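Local coordinates for inositol monophosphatase family protein (Staphylococcus aureus, PDB 5I3S) that probably hydrolyses the phosphate ester of inositol monophosphate or a related sugar phosphate, at residues A2-A7 against L123-V128. Sequence-based numbering, arbitrary orientation.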
loop_
_atom_site.group_PDB
_atom_site.type_symbol
_atom_site.label_atom_id
_atom_site.label_comp_id
_atom_site.label_asym_id
_atom_site.label_seq_id
_atom_site.Cartn_x
_atom_site.Cartn_y
_atom_site.Cartn_z
ATOM N N ALA A 2 -29.749 4.263 17.905
ATOM C CA ALA A 2 -30.463 3.125 17.341
ATOM C C ALA A 2 -30.029 2.862 15.914
ATOM O O ALA A 2 -29.575 1.776 15.600
ATOM C CB ALA A 2 -31.969 3.345 17.395
ATOM N N LEU A 3 -30.174 3.884 15.075
ATOM C CA LEU A 3 -29.827 3.841 13.653
ATOM C C LEU A 3 -28.316 3.550 13.413
ATOM O O LEU A 3 -27.980 2.814 12.512
ATOM C CB LEU A 3 -30.282 5.151 12.967
ATOM C CG LEU A 3 -29.681 5.623 11.639
ATOM C CD1 LEU A 3 -30.071 4.745 10.493
ATOM C CD2 LEU A 3 -30.119 7.056 11.371
ATOM N N TYR A 4 -27.444 4.172 14.208
ATOM C CA TYR A 4 -26.023 3.863 14.249
ATOM C C TYR A 4 -25.741 2.382 14.455
ATOM O O TYR A 4 -24.950 1.796 13.703
ATOM C CB TYR A 4 -25.381 4.621 15.400
ATOM C CG TYR A 4 -23.884 4.524 15.451
ATOM C CD1 TYR A 4 -23.109 4.998 14.392
ATOM C CD2 TYR A 4 -23.233 4.003 16.559
ATOM C CE1 TYR A 4 -21.728 4.942 14.429
ATOM C CE2 TYR A 4 -21.852 3.939 16.601
ATOM C CZ TYR A 4 -21.099 4.411 15.527
ATOM O OH TYR A 4 -19.718 4.369 15.561
ATOM N N GLY A 5 -26.394 1.801 15.480
ATOM C CA GLY A 5 -26.257 0.401 15.815
ATOM C C GLY A 5 -26.722 -0.505 14.696
ATOM O O GLY A 5 -26.032 -1.467 14.368
ATOM N N PHE A 6 -27.905 -0.218 14.129
ATOM C CA PHE A 6 -28.414 -0.902 12.910
ATOM C C PHE A 6 -27.387 -0.838 11.748
ATOM O O PHE A 6 -27.174 -1.825 11.050
ATOM C CB PHE A 6 -29.779 -0.302 12.511
ATOM C CG PHE A 6 -30.289 -0.713 11.145
ATOM C CD1 PHE A 6 -30.851 -1.961 10.933
ATOM C CD2 PHE A 6 -30.249 0.152 10.096
ATOM C CE1 PHE A 6 -31.341 -2.333 9.677
ATOM C CE2 PHE A 6 -30.706 -0.220 8.834
ATOM C CZ PHE A 6 -31.260 -1.465 8.627
ATOM N N ALA A 7 -26.733 0.307 11.567
ATOM C CA ALA A 7 -25.794 0.446 10.457
ATOM C C ALA A 7 -24.572 -0.430 10.680
ATOM O O ALA A 7 -24.136 -1.128 9.800
ATOM C CB ALA A 7 -25.396 1.898 10.268
ATOM N N LEU A 123 -13.497 -2.783 11.460
ATOM C CA LEU A 123 -14.512 -1.816 11.142
ATOM C C LEU A 123 -14.038 -0.526 11.709
ATOM O O LEU A 123 -13.858 -0.430 12.919
ATOM C CB LEU A 123 -15.812 -2.191 11.810
ATOM C CG LEU A 123 -16.955 -1.168 11.690
ATOM C CD1 LEU A 123 -17.422 -1.060 10.260
ATOM C CD2 LEU A 123 -18.093 -1.583 12.573
ATOM N N TYR A 124 -13.817 0.471 10.842
ATOM C CA TYR A 124 -13.602 1.834 11.320
ATOM C C TYR A 124 -14.963 2.529 11.350
ATOM O O TYR A 124 -15.767 2.377 10.441
ATOM C CB TYR A 124 -12.574 2.581 10.462
ATOM C CG TYR A 124 -11.227 1.804 10.298
ATOM C CD1 TYR A 124 -10.163 2.021 11.170
ATOM C CD2 TYR A 124 -11.050 0.897 9.259
ATOM C CE1 TYR A 124 -8.962 1.316 11.045
ATOM C CE2 TYR A 124 -9.866 0.203 9.104
ATOM C CZ TYR A 124 -8.825 0.407 9.984
ATOM O OH TYR A 124 -7.673 -0.294 9.835
ATOM N N HIS A 125 -15.206 3.313 12.382
ATOM C CA HIS A 125 -16.512 3.894 12.604
ATOM C C HIS A 125 -16.482 5.086 13.579
ATOM O O HIS A 125 -15.544 5.259 14.381
ATOM C CB HIS A 125 -17.538 2.808 13.032
ATOM C CG HIS A 125 -17.206 2.152 14.328
ATOM N ND1 HIS A 125 -17.971 2.312 15.465
ATOM C CD2 HIS A 125 -16.179 1.338 14.674
ATOM C CE1 HIS A 125 -17.413 1.633 16.460
ATOM N NE2 HIS A 125 -16.334 1.028 16.001
ATOM N N ALA A 126 -17.521 5.912 13.457
ATOM C CA ALA A 126 -17.588 7.240 14.091
ATOM C C ALA A 126 -19.010 7.753 13.967
ATOM O O ALA A 126 -19.627 7.629 12.902
ATOM C CB ALA A 126 -16.643 8.195 13.401
ATOM N N LYS A 127 -19.569 8.245 15.052
ATOM C CA LYS A 127 -20.835 8.970 14.974
ATOM C C LYS A 127 -20.402 10.382 15.121
ATOM O O LYS A 127 -19.539 10.637 15.948
ATOM C CB LYS A 127 -21.805 8.532 16.078
ATOM C CG LYS A 127 -23.044 9.409 16.220
ATOM C CD LYS A 127 -24.089 8.808 17.155
ATOM C CE LYS A 127 -25.078 9.844 17.728
ATOM N NZ LYS A 127 -25.338 11.066 16.905
ATOM N N VAL A 128 -20.922 11.294 14.299
ATOM C CA VAL A 128 -20.512 12.722 14.402
ATOM C C VAL A 128 -20.631 13.180 15.877
ATOM O O VAL A 128 -21.642 12.914 16.524
ATOM C CB VAL A 128 -21.280 13.670 13.421
ATOM C CG1 VAL A 128 -22.724 13.809 13.843
ATOM C CG2 VAL A 128 -20.652 15.061 13.390
#
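Tyr4 bridges the first turn of helix 2-24 to His125 and Lys127 on strand 122-127, a compact example of a helix lying on the larger mixed sheet of the sugar phosphatase fold of the FIG superfamily. Tyr4 makes the contacts between these two segments, and further along the helix Leu123 packs on Gln8 and Ile11. The helix and strand segments run nearly antiparallel, at 169°, with their axes 10.3 Å apart at closest approach. With CG anti to the backbone N (chi1 -173°), the Tyr4 ring points out to the strand.

The polar part of the contact is a hydrogen bond of 2.7 Å between Tyr4 OH and His125 ND1, in which either atom could be the donor. The hydroxyl meets the imidazole at its edge, near the ring plane, and the two side chains cross at about a right angle. The other imidazole nitrogen, NE2, bonds to Gly135 O, just past the end of the neighbouring strand 132-134, so that both nitrogens of this buried ring are engaged and its rotation is probably fixed.

The apolar part is a CH-pi contact: Lys127 CB lies over one face of the Tyr4 ring, 4.2 Å from its centroid and displaced toward the rim, while the rest of the lysine chain leads away. Phe114 of strand 109-117 also meets the Tyr4 ring. Beside the hydroxyl, Tyr4 CE1 comes within 3.7 Å of the backbone oxygen Ala126 O.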